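Local coordinates for protein acyl-CoA dehydrogenase (Thermus thermophilus, PDB 2Z1Q) that probably oxidises saturated acyl-CoA thioesters to their 2,3-dehydroacyl (enoyl) forms, using bound FAD and passing the electrons to an acceptor, at residues I403-I408 with A481-L486; Q449-K454 with A491-L496. All coordinates share one frame; numbering follows the deposited sequence.

Contact 1: I403-I408 with A481-L486; sequences INRLLI and AVADIL. With FAD (flavin-adenine dinucleotide), chain D.
Asp484 OD1 is gripped by two nitrogens of one guanidinium: Arg405 NE reaches it at 3.0 Å and Arg405 NH1 at 3.1 Å. Arg405 thus comes side-on, yet both N-H groups converge on a single oxygen, so each bond is bent, with N-H...O angles near 140°. OD1 is met on its syn side, and the carboxylate is turned 66° from the guanidinium plane. The arginine chain runs extended from CG to NE, carrying the head out to the helix 476-502. Arg405 NH1 has a second anionic partner, Glu360 on helix 348-372, so the guanidinium ties together three helices of the C-terminal, mainly helical part of the acyl-CoA dehydrogenase fold. Beside this polar pair the backbones come close: the methyl of Ala483 sits 3.3 Å from Arg405 O and 4.0 Å from Ile408 CB. At chi1 -64° Ile408 holds CG2 anti to its backbone N, and this is the branch that lies along Leu486, 3.6 Å from Leu486 CD1, the two side chains running past each other in opposite directions. The other flank of the short helix 401-407 meets the cofactor. Ile403 CD1 touches the FAD adenine at N7A, 3.2 Å away, and Leu406 CD2 lies 3.5 Å from FAD N1A; Leu406 also packs on Leu301 of the second subunit.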
loop_
_atom_site.group_PDB
_atom_site.type_symbol
_atom_site.label_atom_id
_atom_site.label_comp_id
_atom_site.label_asym_id
_atom_site.label_seq_id
_atom_site.Cartn_x
_atom_site.Cartn_y
_atom_site.Cartn_z
ATOM N N ILE B 403 13.040 6.705 10.447
ATOM C CA ILE B 403 13.914 6.766 11.627
ATOM C C ILE B 403 14.791 5.512 11.745
ATOM O O ILE B 403 15.985 5.608 12.028
ATOM C CB ILE B 403 13.088 6.960 12.943
ATOM C CG1 ILE B 403 13.185 8.412 13.408
ATOM C CG2 ILE B 403 13.608 6.068 14.062
ATOM C CD1 ILE B 403 12.634 9.386 12.439
ATOM N N ASN B 404 14.206 4.346 11.514
ATOM C CA ASN B 404 14.970 3.104 11.589
ATOM C C ASN B 404 16.005 3.015 10.473
ATOM O O ASN B 404 17.118 2.537 10.696
ATOM C CB ASN B 404 14.027 1.906 11.547
ATOM C CG ASN B 404 13.422 1.613 12.899
ATOM O OD1 ASN B 404 14.117 1.150 13.807
ATOM N ND2 ASN B 404 12.125 1.892 13.052
ATOM N N ARG B 405 15.641 3.485 9.281
ATOM C CA ARG B 405 16.561 3.464 8.150
ATOM C C ARG B 405 17.789 4.333 8.436
ATOM O O ARG B 405 18.882 4.039 7.956
ATOM C CB ARG B 405 15.880 3.943 6.860
ATOM C CG ARG B 405 15.075 2.871 6.113
ATOM C CD ARG B 405 14.613 3.355 4.740
ATOM N NE ARG B 405 14.121 2.243 3.928
ATOM C CZ ARG B 405 12.930 1.664 4.084
ATOM N NH1 ARG B 405 12.587 0.644 3.292
ATOM N NH2 ARG B 405 12.067 2.102 4.995
ATOM N N LEU B 406 17.611 5.407 9.203
ATOM C CA LEU B 406 18.735 6.279 9.530
ATOM C C LEU B 406 19.639 5.646 10.590
ATOM O O LEU B 406 20.839 5.939 10.646
ATOM C CB LEU B 406 18.234 7.634 10.028
ATOM C CG LEU B 406 18.046 8.740 8.984
ATOM C CD1 LEU B 406 17.440 8.177 7.722
ATOM C CD2 LEU B 406 17.167 9.836 9.562
ATOM N N LEU B 407 19.059 4.776 11.417
ATOM C CA LEU B 407 19.805 4.113 12.482
ATOM C C LEU B 407 20.654 2.929 12.020
ATOM O O LEU B 407 21.763 2.727 12.511
ATOM C CB LEU B 407 18.844 3.641 13.582
ATOM C CG LEU B 407 18.390 4.612 14.682
ATOM C CD1 LEU B 407 17.880 5.910 14.076
ATOM C CD2 LEU B 407 17.302 3.950 15.518
ATOM N N ILE B 408 20.131 2.147 11.084
ATOM C CA ILE B 408 20.841 0.976 10.587
ATOM C C ILE B 408 22.270 1.279 10.119
ATOM O O ILE B 408 23.219 0.627 10.551
ATOM C CB ILE B 408 20.022 0.294 9.460
ATOM C CG1 ILE B 408 18.701 -0.219 10.046
ATOM C CG2 ILE B 408 20.815 -0.833 8.837
ATOM C CD1 ILE B 408 17.668 -0.659 9.028
ATOM N N ALA B 481 19.428 4.390 1.180
ATOM C CA ALA B 481 19.811 3.440 0.147
ATOM C C ALA B 481 20.793 2.447 0.801
ATOM O O ALA B 481 20.725 1.249 0.563
ATOM C CB ALA B 481 20.467 4.174 -1.043
ATOM N N VAL B 482 21.690 2.950 1.642
ATOM C CA VAL B 482 22.638 2.067 2.327
ATOM C C VAL B 482 21.901 1.077 3.242
ATOM O O VAL B 482 22.214 -0.112 3.241
ATOM C CB VAL B 482 23.667 2.886 3.150
ATOM C CG1 VAL B 482 24.462 1.968 4.066
ATOM C CG2 VAL B 482 24.615 3.600 2.207
ATOM N N ALA B 483 20.916 1.559 4.000
ATOM C CA ALA B 483 20.136 0.707 4.899
ATOM C C ALA B 483 19.365 -0.376 4.148
ATOM O O ALA B 483 19.291 -1.517 4.597
ATOM C CB ALA B 483 19.171 1.569 5.745
ATOM N N ASP B 484 18.803 -0.027 2.994
ATOM C CA ASP B 484 18.065 -0.992 2.187
ATOM C C ASP B 484 18.974 -2.125 1.687
ATOM O O ASP B 484 18.529 -3.256 1.503
ATOM C CB ASP B 484 17.371 -0.287 1.020
ATOM C CG ASP B 484 16.207 0.576 1.483
ATOM O OD1 ASP B 484 15.486 0.119 2.396
ATOM O OD2 ASP B 484 16.009 1.695 0.955
ATOM N N ILE B 485 20.251 -1.829 1.490
ATOM C CA ILE B 485 21.171 -2.864 1.039
ATOM C C ILE B 485 21.480 -3.782 2.226
ATOM O O ILE B 485 21.448 -5.008 2.094
ATOM C CB ILE B 485 22.454 -2.236 0.471
ATOM C CG1 ILE B 485 22.068 -1.300 -0.677
ATOM C CG2 ILE B 485 23.401 -3.322 -0.036
ATOM C CD1 ILE B 485 23.216 -0.581 -1.313
ATOM N N LEU B 486 21.726 -3.178 3.390
ATOM C CA LEU B 486 22.014 -3.937 4.607
ATOM C C LEU B 486 20.830 -4.835 4.962
ATOM O O LEU B 486 21.021 -5.981 5.386
ATOM C CB LEU B 486 22.332 -2.976 5.768
ATOM C CG LEU B 486 23.627 -2.172 5.604
ATOM C CD1 LEU B 486 23.725 -1.099 6.683
ATOM C CD2 LEU B 486 24.821 -3.114 5.672
HETATM P PA FAD D . 5.207 12.790 12.624
HETATM O O1A FAD D . 4.056 11.926 12.541
HETATM O O2A FAD D . 5.455 13.838 13.805
HETATM O O5B FAD D . 6.484 12.320 11.848
HETATM C C5B FAD D . 6.326 12.589 10.456
HETATM C C4B FAD D . 7.705 12.206 9.969
HETATM O O4B FAD D . 8.597 11.456 10.691
HETATM C C3B FAD D . 7.988 11.986 8.414
HETATM O O3B FAD D . 8.116 13.243 7.738
HETATM C C2B FAD D . 9.336 11.196 8.674
HETATM O O2B FAD D . 10.310 11.254 7.626
HETATM C C1B FAD D . 9.578 12.024 9.903
HETATM N N9A FAD D . 10.856 12.177 10.533
HETATM C C8A FAD D . 10.964 12.358 11.881
HETATM N N7A FAD D . 12.192 12.516 12.213
HETATM C C5A FAD D . 12.965 12.425 11.110
HETATM C C6A FAD D . 14.366 12.519 10.858
HETATM N N6A FAD D . 15.233 12.738 11.909
HETATM N N1A FAD D . 14.795 12.379 9.574
HETATM C C2A FAD D . 13.954 12.191 8.562
HETATM N N3A FAD D . 12.656 12.113 8.775
HETATM C C4A FAD D . 12.101 12.222 9.993
HETATM N N1 FAD D . 2.952 6.332 22.011
HETATM C C2 FAD D . 3.298 5.954 23.261
HETATM O O2 FAD D . 4.111 6.634 23.867
HETATM N N3 FAD D . 2.770 4.867 23.877
HETATM C C4 FAD D . 1.832 4.062 23.269
HETATM O O4 FAD D . 1.361 3.099 23.824
HETATM C C4X FAD D . 1.392 4.431 21.900
HETATM N N5 FAD D . 0.457 3.738 21.228
HETATM C C5X FAD D . 0.042 4.126 19.994
HETATM C C6 FAD D . -1.005 3.417 19.305
HETATM C C7 FAD D . -1.446 3.868 18.049
HETATM C C7M FAD D . -2.568 3.130 17.344
HETATM C C8 FAD D . -0.847 5.016 17.440
HETATM C C8M FAD D . -1.298 5.539 16.094
HETATM C C9 FAD D . 0.164 5.694 18.086
HETATM C C9A FAD D . 0.627 5.276 19.371
HETATM N N10 FAD D . 1.635 6.013 20.031
HETATM C C10 FAD D . 2.038 5.644 21.298
HETATM C "C1'" FAD D . 2.150 7.160 19.328
HETATM C "C2'" FAD D . 3.500 6.944 18.628
HETATM O "O2'" FAD D . 4.533 6.700 19.570
HETATM C "C3'" FAD D . 3.658 8.240 17.899
HETATM O "O3'" FAD D . 2.555 8.338 16.953
HETATM C "C4'" FAD D . 4.921 8.382 17.096
HETATM O "O4'" FAD D . 6.111 8.333 17.887
HETATM C "C5'" FAD D . 4.687 9.698 16.446
HETATM O "O5'" FAD D . 5.644 10.080 15.593
HETATM P P FAD D . 4.875 11.317 14.920
HETATM O O1P FAD D . 3.556 10.814 14.452
HETATM O O2P FAD D . 4.640 12.511 16.000
HETATM O O3P FAD D . 5.851 11.722 13.674
#

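Contact 2: Q449-K454 with A491-L496; sequences QVQNLK and AAESAL
Lys454 and Glu493 meet with their side chains crossing at about a right angle, the lysine ammonium arriving at the end of the glutamate. Lys454 is fully extended beyond CG and runs back beside its own helix, which brings NZ to Glu493 OE1 in a salt bridge; the modelled 2.5 Å is shorter than usual and probably not exact. The nitrogen uses the syn side of that oxygen, 22° out of the carboxylate plane. Glu493 reaches across because its CG stands anti to the backbone N (chi1 173°) and the chain stays extended to the carboxylate. Gln451, bent at chi2, turns its amide so that OE1 also accepts from Lys454 NZ, at 2.8 Å. The amide and carboxylate are nearly coplanar, and their oxygens, Gln451 OE1 and Glu493 OE1, face the same ammonium. Trp14 O is a further acceptor for NZ, while Glu493 OE2 pairs with Arg322 on helix 300-331. Helices 445-468 and 476-502 are antiparallel neighbours in the C-terminal helical region; the axes of the two short segments approach to 9.9 Å, with their N-to-C directions 157° apart. A methionine in place of Lys454 would probably leave Glu493 OE1 without its cationic mate, Gln451 OE1 and Trp14 O without this donor, and the two side-chain acceptors close together with no ammonium to offset their repulsion. Between the helix axes, Val450 forks over the second helix. Its CG1 lies 3.6 Å from Glu493 CB, the valine standing roughly square to the glutamate chain. The other branch, CG2, meets the methyl of Ala492 at 4.1 Å and lies 3.8 Å from Leu496 CD1, the valine and leucine side chains running past each other in opposite directions.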
loop_
_atom_site.group_PDB
_atom_site.type_symbol
_atom_site.label_atom_id
_atom_site.label_comp_id
_atom_site.label_asym_id
_atom_site.label_seq_id
_atom_site.Cartn_x
_atom_site.Cartn_y
_atom_site.Cartn_z
ATOM N N GLN B 449 27.128 -13.622 -3.827
ATOM C CA GLN B 449 26.394 -12.404 -4.158
ATOM C C GLN B 449 25.995 -11.709 -2.860
ATOM O O GLN B 449 25.987 -10.479 -2.768
ATOM C CB GLN B 449 25.164 -12.762 -4.996
ATOM C CG GLN B 449 25.505 -13.640 -6.191
ATOM C CD GLN B 449 24.289 -14.072 -6.975
ATOM O OE1 GLN B 449 23.265 -14.433 -6.399
ATOM N NE2 GLN B 449 24.395 -14.045 -8.297
ATOM N N VAL B 450 25.691 -12.511 -1.845
ATOM C CA VAL B 450 25.329 -11.976 -0.542
ATOM C C VAL B 450 26.521 -11.222 0.022
ATOM O O VAL B 450 26.375 -10.141 0.595
ATOM C CB VAL B 450 24.911 -13.111 0.418
ATOM C CG1 VAL B 450 25.052 -12.666 1.867
ATOM C CG2 VAL B 450 23.478 -13.510 0.119
ATOM N N GLN B 451 27.712 -11.775 -0.154
ATOM C CA GLN B 451 28.898 -11.108 0.347
ATOM C C GLN B 451 29.137 -9.803 -0.390
ATOM O O GLN B 451 29.552 -8.818 0.217
ATOM C CB GLN B 451 30.125 -12.013 0.219
ATOM C CG GLN B 451 30.017 -13.277 1.049
ATOM C CD GLN B 451 29.761 -12.991 2.522
ATOM O OE1 GLN B 451 28.729 -13.378 3.072
ATOM N NE2 GLN B 451 30.705 -12.313 3.168
ATOM N N ASN B 452 28.880 -9.794 -1.695
ATOM C CA ASN B 452 29.081 -8.580 -2.485
ATOM C C ASN B 452 28.132 -7.459 -2.033
ATOM O O ASN B 452 28.519 -6.291 -2.006
ATOM C CB ASN B 452 28.913 -8.877 -3.984
ATOM C CG ASN B 452 30.151 -9.557 -4.607
ATOM O OD1 ASN B 452 30.119 -9.977 -5.771
ATOM N ND2 ASN B 452 31.238 -9.658 -3.839
ATOM N N LEU B 453 26.900 -7.810 -1.667
ATOM C CA LEU B 453 25.939 -6.820 -1.184
ATOM C C LEU B 453 26.560 -6.133 0.018
ATOM O O LEU B 453 26.541 -4.908 0.111
ATOM C CB LEU B 453 24.614 -7.487 -0.775
ATOM C CG LEU B 453 23.792 -8.069 -1.926
ATOM C CD1 LEU B 453 22.565 -8.787 -1.403
ATOM C CD2 LEU B 453 23.394 -6.944 -2.864
ATOM N N LYS B 454 27.140 -6.925 0.920
ATOM C CA LYS B 454 27.790 -6.377 2.110
ATOM C C LYS B 454 28.871 -5.406 1.675
ATOM O O LYS B 454 29.015 -4.328 2.244
ATOM C CB LYS B 454 28.419 -7.482 2.945
ATOM C CG LYS B 454 27.466 -8.610 3.252
ATOM C CD LYS B 454 28.129 -9.668 4.103
ATOM C CE LYS B 454 27.170 -10.806 4.364
ATOM N NZ LYS B 454 27.805 -11.837 5.228
ATOM N N ALA B 491 18.681 -10.188 5.309
ATOM C CA ALA B 491 17.530 -11.027 4.986
ATOM C C ALA B 491 17.875 -12.157 4.018
ATOM O O ALA B 491 17.526 -13.310 4.260
ATOM C CB ALA B 491 16.406 -10.180 4.399
ATOM N N ALA B 492 18.550 -11.823 2.922
ATOM C CA ALA B 492 18.901 -12.838 1.926
ATOM C C ALA B 492 19.798 -13.898 2.523
ATOM O O ALA B 492 19.559 -15.090 2.369
ATOM C CB ALA B 492 19.590 -12.193 0.717
ATOM N N GLU B 493 20.831 -13.443 3.214
ATOM C CA GLU B 493 21.774 -14.348 3.840
ATOM C C GLU B 493 21.059 -15.248 4.832
ATOM O O GLU B 493 21.188 -16.469 4.780
ATOM C CB GLU B 493 22.872 -13.554 4.547
ATOM C CG GLU B 493 23.804 -14.417 5.379
ATOM C CD GLU B 493 24.981 -13.638 5.931
ATOM O OE1 GLU B 493 26.054 -13.651 5.293
ATOM O OE2 GLU B 493 24.828 -13.001 6.993
ATOM N N SER B 494 20.292 -14.639 5.729
ATOM C CA SER B 494 19.573 -15.410 6.722
ATOM C C SER B 494 18.607 -16.374 6.029
ATOM O O SER B 494 18.332 -17.459 6.540
ATOM C CB SER B 494 18.841 -14.470 7.687
ATOM O OG SER B 494 17.709 -13.876 7.080
ATOM N N ALA B 495 18.111 -16.001 4.853
ATOM C CA ALA B 495 17.190 -16.871 4.126
ATOM C C ALA B 495 17.932 -18.020 3.426
ATOM O O ALA B 495 17.425 -19.144 3.358
ATOM C CB ALA B 495 16.423 -16.077 3.103
ATOM N N LEU B 496 19.122 -17.719 2.906
ATOM C CA LEU B 496 19.928 -18.711 2.192
ATOM C C LEU B 496 20.532 -19.757 3.115
ATOM O O LEU B 496 20.459 -20.951 2.838
ATOM C CB LEU B 496 21.040 -18.012 1.401
ATOM C CG LEU B 496 20.835 -17.891 -0.114
ATOM C CD1 LEU B 496 21.645 -16.724 -0.659
ATOM C CD2 LEU B 496 21.238 -19.199 -0.795
#

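In the fold
Both contacts use helix 476-502, and their centres lie 16 Å apart: contact 1 takes its earlier part, contact 2 a part nearly three turns further on. The other segments come first along the chain, 403-408 and then 449-454, so the two pairings alternate rather than enclose one another. They meet directly where Ile485 CG2 packs 3.5 Å from Leu453 O. Helix 476-502 thus joins the cofactor-side helix 401-407 to helix 445-468, where contact 2 lies further from the centre of the chain and away from the annotated sites. Gln476, a residue that binds FAD, stands at the start of this shared helix.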